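Putative TetR-family transcriptional regulator (PDB 2HXO) probably binds cis-regulatory DNA and regulates transcription, as a two-subunit member of the TetR family. Local coordinates at residues R20-G23 against A24-L28; Q217-A220 against G221-L224; T227-T230 against A231-R234. All coordinates share one frame; numbering follows the deposited sequence.

Interaction 1 (R20-G23 against A24-L28); sequences RIVG and AAVEL
Val22 and Val26 stand one helical turn apart, and their side chains meet with CG1 of Val22 4.2 Å from CG2 of Val26. The first torsion of Val26 (chi1 174°) carries CG1 anti to the backbone N and swings CG2 back beside that N, where it rests 3.2 Å from the carbonyl O of Val22. A single methyl, CG2, thus meets both the carbonyl and the side chain of the preceding turn.

The polar part of the contact is the regular i to i+4 ladder of an alpha helix. Ala24 N donates to Arg20 O at 2.9 Å, Ala25 N to Ile21 O and Val26 N to Val22 O, and the last rung runs from Glu27 N to Gly23 O with an N-H...O angle of 168°. With CG beside its own backbone N, Glu27 brings that CG to 3.0 Å from Gly23 O; beyond it the chain is extended, and the carboxylate has a long, weak ion pair with Arg45.

Small residues suit the inner face: Ala24 lies against Leu46 and Ala25 against Leu37 and Leu63, so neighbouring elements can approach the backbone closely. Ile21 adds bulk against Leu46 and Leu63, while Val22 and Val26 pack on Ala70 and Ala67 of helix 60-76. This is the first helix of a TetR-type DNA-binding domain, packed on the predicted helix-turn-helix, which begins at residue 38.

Interaction 2 (Q217-A220 against G221-L224); sequences QFLA and GITL
Gln217 offers its carbonyl O to Gly221 N, 2.8 Å away, in a nearly straight bond (N-H...O 162°); as a glycine, Gly221 brings no side chain to this buried turn. The amide group of Gln217 turns to other partners: OE1 is hydrogen-bonded to His212, and NE2 to Thr148 O of the second subunit. A long polar side chain therefore suits a buried place beside the subunit boundary.

The ring of Phe218 lies against helices 87-104 and 146-166 and stacks with Trp99. Its carbonyl O accepts from Ile222 N at 3.1 Å and is also hydrogen-bonded to the hydroxyl of Tyr156, so a buried polar atom is held by two bonds.

At Leu219 the carbonyl O is gripped twice by Thr223, from opposite faces of its plane. OG1 of Thr223 lies 2.8 Å from Leu219 O, and Thr223 N donates to the same O at 3.0 Å. With chi1 at -64°, the hydroxyl sits beside its own backbone N and points back along the helix; OG1 is also bonded to Arg92 NE. Ile222 CG2 approaches Leu219 O to 3.0 Å and lies 4.4 Å from Leu219 CD2, a looser apolar contact.

Ala220 O accepts from Leu224 N at 2.9 Å. The small methyl of Ala220 packs on Thr148 of the second subunit, as Leu224 does on Leu232 of that chain. Such a helix, one side in its own helical core and another against the partner subunit, is characteristic of the C-terminal dimerisation domain of TetR-family regulators.

Interaction 3 (T227-T230 against A231-R234); sequences TGIT and ALHR
Ala231 N, near the end of helix 214-230, divides its donation between two carbonyls. Both bonds are weak: Ala231 N lies 3.4 Å from Thr227 O, and Ala231 N lies 3.2 Å from Gly228 O. Thr227 O has a firmer partner in Thr230 OG1, 2.9 Å away, which chi1 of 77° places between the threonine's own N and carbonyl carbon, turned back toward the preceding turn. The methyl of Ala231 rests 3.5 Å from Gly228 O and packs on Thr227 of the second subunit, where a short side chain suits the close approach of the chains.

Leu232 N donates to Ile229 O at 2.9 Å, the one backbone bond across the two segments that is not weak. The donor lies well above the carbonyl plane, 55° out of it, as the shift from i+4 to i+3 bonding tightens the chain. Thr230 to His233 then form a type I beta turn, which leads the chain out of the C-terminal helix of the TetR-like domain. The aliphatic chain of Leu232 folds alongside Ile229, CD1 lying 4.3 Å from Ile229 CG2. Both leucine and isoleucine also touch Val141 and, across the dimer boundary, Leu224 of the second subunit, surroundings that favour branched apolar residues.

His233 closes the turn with a long, weak bond from its N to Thr230 O at 3.4 Å. Its ring turns from 227-230 to another loop, where ND1 is hydrogen-bonded to Gly140 O.

Interactions 2 and 3 both use helix 214-230, the second running on into the loop after it; their centres are about 16 Å apart, and both meet the second subunit. Interaction 1 belongs to the DNA-binding part, with its centre about 32 Å from that of interaction 2 on the opposite side of the chain's centre, and no other subunit touches it. Interaction 2 is the buried one, where regular helical bonds are supplemented by polar side chains tied to neighbouring helices and to the other chain. Interaction 1 is partly buried, with a plain backbone ladder and small or branched apolar residues. Interaction 3, also partly buried, has mostly weak backbone bonds, with i to i+3 bonds appearing as the helix gives way to a turn.

Interaction 1 (R20-G23 against A24-L28)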
ATOM      1  N   ARG A  20       3.238 -30.172  -2.747  1.00 76.55           N
ATOM      2  CA  ARG A  20       1.985 -30.650  -2.178  1.00 74.64           C
ATOM      3  C   ARG A  20       1.603 -29.836  -0.951  1.00 72.49           C
ATOM      4  O   ARG A  20       0.510 -29.259  -0.882  1.00 72.16           O
ATOM      5  CB  ARG A  20       2.095 -32.122  -1.782  1.00 75.94           C
ATOM      6  CG  ARG A  20       2.225 -33.096  -2.936  1.00 77.60           C
ATOM      7  CD  ARG A  20       2.113 -34.531  -2.430  1.00 78.76           C
ATOM      8  NE  ARG A  20       0.825 -34.775  -1.783  1.00 79.86           N
ATOM      9  CZ  ARG A  20       0.515 -35.890  -1.127  1.00 80.71           C
ATOM     10  NH1 ARG A  20       1.406 -36.873  -1.024  1.00 80.81           N
ATOM     11  NH2 ARG A  20      -0.688 -36.025  -0.575  1.00 80.06           N
ATOM     12  N   ILE A  21       2.508 -29.799   0.019  1.00 69.15           N
ATOM     13  CA  ILE A  21       2.268 -29.056   1.241  1.00 66.34           C
ATOM     14  C   ILE A  21       1.859 -27.626   0.900  1.00 64.68           C
ATOM     15  O   ILE A  21       0.809 -27.151   1.333  1.00 63.83           O
ATOM     16  CB  ILE A  21       3.531 -29.000   2.110  1.00 66.81           C
ATOM     17  CG1 ILE A  21       4.172 -30.388   2.193  1.00 67.03           C
ATOM     18  CG2 ILE A  21       3.183 -28.463   3.492  1.00 67.18           C
ATOM     19  CD1 ILE A  21       3.344 -31.416   2.908  1.00 66.70           C
ATOM     20  N   VAL A  22       2.691 -26.946   0.115  1.00 62.75           N
ATOM     21  CA  VAL A  22       2.416 -25.563  -0.267  1.00 60.98           C
ATOM     22  C   VAL A  22       1.111 -25.429  -1.046  1.00 59.72           C
ATOM     23  O   VAL A  22       0.283 -24.576  -0.735  1.00 59.30           O
ATOM     24  CB  VAL A  22       3.579 -24.978  -1.103  1.00 60.47           C
ATOM     25  CG1 VAL A  22       3.276 -23.545  -1.487  1.00 59.88           C
ATOM     26  CG2 VAL A  22       4.877 -25.050  -0.305  1.00 59.96           C
ATOM     27  N   GLY A  23       0.925 -26.278  -2.052  1.00 59.15           N
ATOM     28  CA  GLY A  23      -0.298 -26.224  -2.836  1.00 58.11           C
ATOM     29  C   GLY A  23      -1.533 -26.313  -1.950  1.00 57.80           C
ATOM     30  O   GLY A  23      -2.516 -25.601  -2.166  1.00 57.07           O
ATOM     31  N   ALA A  24      -1.473 -27.181  -0.942  1.00 56.73           N
ATOM     32  CA  ALA A  24      -2.588 -27.370  -0.021  1.00 56.08           C
ATOM     33  C   ALA A  24      -2.892 -26.107   0.777  1.00 55.95           C
ATOM     34  O   ALA A  24      -4.047 -25.714   0.915  1.00 56.62           O
ATOM     35  CB  ALA A  24      -2.291 -28.525   0.928  1.00 55.03           C
ATOM     36  N   ALA A  25      -1.853 -25.472   1.309  1.00 56.05           N
ATOM     37  CA  ALA A  25      -2.033 -24.256   2.091  1.00 56.21           C
ATOM     38  C   ALA A  25      -2.630 -23.134   1.227  1.00 56.39           C
ATOM     39  O   ALA A  25      -3.481 -22.365   1.689  1.00 55.94           O
ATOM     40  CB  ALA A  25      -0.696 -23.818   2.688  1.00 55.65           C
ATOM     41  N   VAL A  26      -2.184 -23.044  -0.023  1.00 55.99           N
ATOM     42  CA  VAL A  26      -2.697 -22.031  -0.937  1.00 56.60           C
ATOM     43  C   VAL A  26      -4.208 -22.233  -1.147  1.00 57.82           C
ATOM     44  O   VAL A  26      -4.995 -21.289  -1.016  1.00 57.64           O
ATOM     45  CB  VAL A  26      -1.972 -22.094  -2.309  1.00 56.29           C
ATOM     46  CG1 VAL A  26      -2.628 -21.121  -3.293  1.00 55.77           C
ATOM     47  CG2 VAL A  26      -0.496 -21.756  -2.136  1.00 55.20           C
ATOM     48  N   GLU A  27      -4.605 -23.463  -1.465  1.00 58.59           N
ATOM     49  CA  GLU A  27      -6.013 -23.789  -1.681  1.00 60.56           C
ATOM     50  C   GLU A  27      -6.823 -23.373  -0.464  1.00 60.49           C
ATOM     51  O   GLU A  27      -7.890 -22.769  -0.584  1.00 60.39           O
ATOM     52  CB  GLU A  27      -6.185 -25.294  -1.909  1.00 62.34           C
ATOM     53  CG  GLU A  27      -5.384 -25.844  -3.073  1.00 65.78           C
ATOM     54  CD  GLU A  27      -5.489 -27.352  -3.190  1.00 67.98           C
ATOM     55  OE1 GLU A  27      -5.163 -28.057  -2.205  1.00 69.51           O
ATOM     56  OE2 GLU A  27      -5.895 -27.834  -4.269  1.00 69.98           O
ATOM     57  N   LEU A  28      -6.308 -23.704   0.713  1.00 60.37           N
ATOM     58  CA  LEU A  28      -6.976 -23.355   1.954  1.00 60.85           C
ATOM     59  C   LEU A  28      -7.008 -21.843   2.130  1.00 60.94           C
ATOM     60  O   LEU A  28      -8.032 -21.280   2.504  1.00 61.69           O
ATOM     61  CB  LEU A  28      -6.260 -24.005   3.146  1.00 61.34           C
ATOM     62  CG  LEU A  28      -6.343 -25.537   3.228  1.00 61.83           C
ATOM     63  CD1 LEU A  28      -5.480 -26.043   4.383  1.00 61.86           C
ATOM     64  CD2 LEU A  28      -7.801 -25.959   3.418  1.00 61.53           C
TER

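Interaction 2 (Q217-A220 against G221-L224)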
ATOM      1  N   GLN A 217      -4.819   1.943 -14.580  1.00 39.98           N
ATOM      2  CA  GLN A 217      -4.351   2.964 -13.663  1.00 39.77           C
ATOM      3  C   GLN A 217      -3.018   2.466 -13.100  1.00 39.07           C
ATOM      4  O   GLN A 217      -2.017   3.187 -13.087  1.00 40.42           O
ATOM      5  CB  GLN A 217      -5.357   3.148 -12.522  1.00 40.47           C
ATOM      6  CG  GLN A 217      -4.873   4.100 -11.437  1.00 43.12           C
ATOM      7  CD  GLN A 217      -4.569   5.468 -12.001  1.00 44.68           C
ATOM      8  OE1 GLN A 217      -5.430   6.078 -12.632  1.00 44.44           O
ATOM      9  NE2 GLN A 217      -3.337   5.957 -11.788  1.00 45.46           N
ATOM     10  N   PHE A 218      -3.030   1.219 -12.645  1.00 37.58           N
ATOM     11  CA  PHE A 218      -1.865   0.568 -12.085  1.00 37.71           C
ATOM     12  C   PHE A 218      -0.648   0.708 -12.992  1.00 37.83           C
ATOM     13  O   PHE A 218       0.403   1.185 -12.557  1.00 40.00           O
ATOM     14  CB  PHE A 218      -2.170  -0.910 -11.855  1.00 38.50           C
ATOM     15  CG  PHE A 218      -1.045  -1.666 -11.194  1.00 43.09           C
ATOM     16  CD1 PHE A 218      -0.608  -1.310  -9.918  1.00 41.77           C
ATOM     17  CD2 PHE A 218      -0.410  -2.717 -11.853  1.00 42.08           C
ATOM     18  CE1 PHE A 218       0.444  -1.987  -9.305  1.00 42.78           C
ATOM     19  CE2 PHE A 218       0.644  -3.400 -11.248  1.00 43.86           C
ATOM     20  CZ  PHE A 218       1.072  -3.029  -9.961  1.00 43.40           C
ATOM     21  N   LEU A 219      -0.796   0.308 -14.254  1.00 37.77           N
ATOM     22  CA  LEU A 219       0.288   0.390 -15.233  1.00 38.50           C
ATOM     23  C   LEU A 219       0.733   1.813 -15.543  1.00 38.25           C
ATOM     24  O   LEU A 219       1.905   2.043 -15.836  1.00 39.12           O
ATOM     25  CB  LEU A 219      -0.113  -0.295 -16.540  1.00 38.77           C
ATOM     26  CG  LEU A 219      -0.179  -1.822 -16.522  1.00 43.15           C
ATOM     27  CD1 LEU A 219      -0.553  -2.333 -17.913  1.00 40.32           C
ATOM     28  CD2 LEU A 219       1.175  -2.388 -16.087  1.00 41.06           C
ATOM     29  N   ALA A 220      -0.199   2.759 -15.500  1.00 37.63           N
ATOM     30  CA  ALA A 220       0.125   4.163 -15.768  1.00 36.57           C
ATOM     31  C   ALA A 220       0.949   4.708 -14.605  1.00 36.08           C
ATOM     32  O   ALA A 220       1.928   5.430 -14.816  1.00 37.30           O
ATOM     33  CB  ALA A 220      -1.148   4.984 -15.933  1.00 35.46           C
ATOM     34  N   GLY A 221       0.563   4.348 -13.383  1.00 35.03           N
ATOM     35  CA  GLY A 221       1.297   4.805 -12.211  1.00 35.37           C
ATOM     36  C   GLY A 221       2.726   4.276 -12.189  1.00 36.33           C
ATOM     37  O   GLY A 221       3.668   5.022 -11.900  1.00 36.42           O
ATOM     38  N   ILE A 222       2.893   2.992 -12.504  1.00 35.81           N
ATOM     39  CA  ILE A 222       4.212   2.377 -12.524  1.00 36.17           C
ATOM     40  C   ILE A 222       5.042   3.073 -13.607  1.00 34.47           C
ATOM     41  O   ILE A 222       6.219   3.384 -13.395  1.00 33.61           O
ATOM     42  CB  ILE A 222       4.104   0.829 -12.779  1.00 39.16           C
ATOM     43  CG1 ILE A 222       5.366   0.126 -12.278  1.00 43.72           C
ATOM     44  CG2 ILE A 222       3.943   0.526 -14.257  1.00 40.87           C
ATOM     45  CD1 ILE A 222       5.574   0.193 -10.779  1.00 44.36           C
ATOM     46  N   THR A 223       4.419   3.360 -14.749  1.00 33.20           N
ATOM     47  CA  THR A 223       5.115   4.045 -15.850  1.00 31.85           C
ATOM     48  C   THR A 223       5.575   5.446 -15.420  1.00 31.50           C
ATOM     49  O   THR A 223       6.666   5.910 -15.790  1.00 31.64           O
ATOM     50  CB  THR A 223       4.199   4.097 -17.091  1.00 30.44           C
ATOM     51  OG1 THR A 223       3.961   2.748 -17.528  1.00 31.63           O
ATOM     52  CG2 THR A 223       4.830   4.891 -18.220  1.00 28.47           C
ATOM     53  N   LEU A 224       4.739   6.107 -14.630  1.00 29.68           N
ATOM     54  CA  LEU A 224       5.049   7.432 -14.090  1.00 31.20           C
ATOM     55  C   LEU A 224       6.294   7.329 -13.184  1.00 29.26           C
ATOM     56  O   LEU A 224       7.201   8.152 -13.259  1.00 28.00           O
ATOM     57  CB  LEU A 224       3.858   7.928 -13.267  1.00 33.02           C
ATOM     58  CG  LEU A 224       3.246   9.295 -13.539  1.00 33.86           C
ATOM     59  CD1 LEU A 224       3.416   9.702 -14.992  1.00 31.00           C
ATOM     60  CD2 LEU A 224       1.779   9.234 -13.134  1.00 33.77           C
TER

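Interaction 3 (T227-T230 against A231-R234)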
ATOM      1  N   THR A 227       9.366   6.692 -15.315  1.00 28.60           N
ATOM      2  CA  THR A 227       9.819   7.906 -16.003  1.00 28.12           C
ATOM      3  C   THR A 227      10.679   8.747 -15.060  1.00 29.15           C
ATOM      4  O   THR A 227      11.687   9.338 -15.474  1.00 28.76           O
ATOM      5  CB  THR A 227       8.626   8.735 -16.480  1.00 28.38           C
ATOM      6  OG1 THR A 227       7.890   7.974 -17.451  1.00 32.14           O
ATOM      7  CG2 THR A 227       9.086  10.047 -17.113  1.00 28.29           C
ATOM      8  N   GLY A 228      10.281   8.799 -13.789  1.00 30.02           N
ATOM      9  CA  GLY A 228      11.059   9.542 -12.813  1.00 28.83           C
ATOM     10  C   GLY A 228      12.395   8.851 -12.612  1.00 29.40           C
ATOM     11  O   GLY A 228      13.433   9.495 -12.519  1.00 29.58           O
ATOM     12  N   ILE A 229      12.372   7.523 -12.577  1.00 29.12           N
ATOM     13  CA  ILE A 229      13.585   6.758 -12.377  1.00 29.26           C
ATOM     14  C   ILE A 229      14.532   6.925 -13.554  1.00 31.62           C
ATOM     15  O   ILE A 229      15.744   7.062 -13.365  1.00 31.85           O
ATOM     16  CB  ILE A 229      13.260   5.261 -12.142  1.00 28.24           C
ATOM     17  CG1 ILE A 229      12.598   5.097 -10.767  1.00 27.75           C
ATOM     18  CG2 ILE A 229      14.523   4.431 -12.219  1.00 27.39           C
ATOM     19  CD1 ILE A 229      12.064   3.715 -10.456  1.00 26.97           C
ATOM     20  N   THR A 230      13.989   6.938 -14.773  1.00 33.05           N
ATOM     21  CA  THR A 230      14.837   7.096 -15.946  1.00 35.02           C
ATOM     22  C   THR A 230      15.589   8.432 -15.939  1.00 34.79           C
ATOM     23  O   THR A 230      16.656   8.525 -16.535  1.00 35.12           O
ATOM     24  CB  THR A 230      14.048   6.955 -17.316  1.00 35.50           C
ATOM     25  OG1 THR A 230      13.308   8.147 -17.604  1.00 36.47           O
ATOM     26  CG2 THR A 230      13.102   5.805 -17.263  1.00 31.76           C
ATOM     27  N   ALA A 231      15.046   9.452 -15.265  1.00 33.71           N
ATOM     28  CA  ALA A 231      15.715  10.752 -15.189  1.00 32.57           C
ATOM     29  C   ALA A 231      16.907  10.732 -14.211  1.00 33.66           C
ATOM     30  O   ALA A 231      17.634  11.712 -14.091  1.00 34.47           O
ATOM     31  CB  ALA A 231      14.716  11.842 -14.795  1.00 31.08           C
ATOM     32  N   LEU A 232      17.112   9.612 -13.520  1.00 33.73           N
ATOM     33  CA  LEU A 232      18.239   9.473 -12.587  1.00 34.34           C
ATOM     34  C   LEU A 232      19.535   9.211 -13.364  1.00 35.85           C
ATOM     35  O   LEU A 232      20.636   9.357 -12.835  1.00 35.00           O
ATOM     36  CB  LEU A 232      18.011   8.313 -11.621  1.00 30.53           C
ATOM     37  CG  LEU A 232      16.972   8.501 -10.513  1.00 29.70           C
ATOM     38  CD1 LEU A 232      16.776   7.167  -9.807  1.00 25.04           C
ATOM     39  CD2 LEU A 232      17.455   9.599  -9.515  1.00 24.84           C
ATOM     40  N   HIS A 233      19.402   8.800 -14.617  1.00 37.77           N
ATOM     41  CA  HIS A 233      20.583   8.557 -15.427  1.00 40.83           C
ATOM     42  C   HIS A 233      21.084   9.882 -15.985  1.00 43.98           C
ATOM     43  O   HIS A 233      20.308  10.669 -16.519  1.00 43.82           O
ATOM     44  CB  HIS A 233      20.283   7.620 -16.593  1.00 38.11           C
ATOM     45  CG  HIS A 233      21.445   7.453 -17.512  1.00 36.30           C
ATOM     46  ND1 HIS A 233      22.569   6.736 -17.160  1.00 37.29           N
ATOM     47  CD2 HIS A 233      21.718   8.014 -18.712  1.00 34.21           C
ATOM     48  CE1 HIS A 233      23.484   6.867 -18.102  1.00 36.02           C
ATOM     49  NE2 HIS A 233      22.992   7.639 -19.055  1.00 35.17           N
ATOM     50  N   ARG A 234      22.380  10.122 -15.858  1.00 48.68           N
ATOM     51  CA  ARG A 234      22.979  11.347 -16.360  1.00 54.65           C
ATOM     52  C   ARG A 234      23.998  11.045 -17.458  1.00 57.82           C
ATOM     53  O   ARG A 234      24.815  10.125 -17.333  1.00 58.65           O
ATOM     54  CB  ARG A 234      23.660  12.111 -15.216  1.00 56.11           C
ATOM     55  CG  ARG A 234      22.711  12.588 -14.129  1.00 58.64           C
ATOM     56  CD  ARG A 234      21.433  13.135 -14.738  1.00 60.55           C
ATOM     57  NE  ARG A 234      20.645  13.885 -13.773  1.00 63.00           N
ATOM     58  CZ  ARG A 234      20.925  15.129 -13.392  1.00 64.72           C
ATOM     59  NH1 ARG A 234      21.980  15.755 -13.906  1.00 65.35           N
ATOM     60  NH2 ARG A 234      20.155  15.744 -12.498  1.00 63.91           N
TER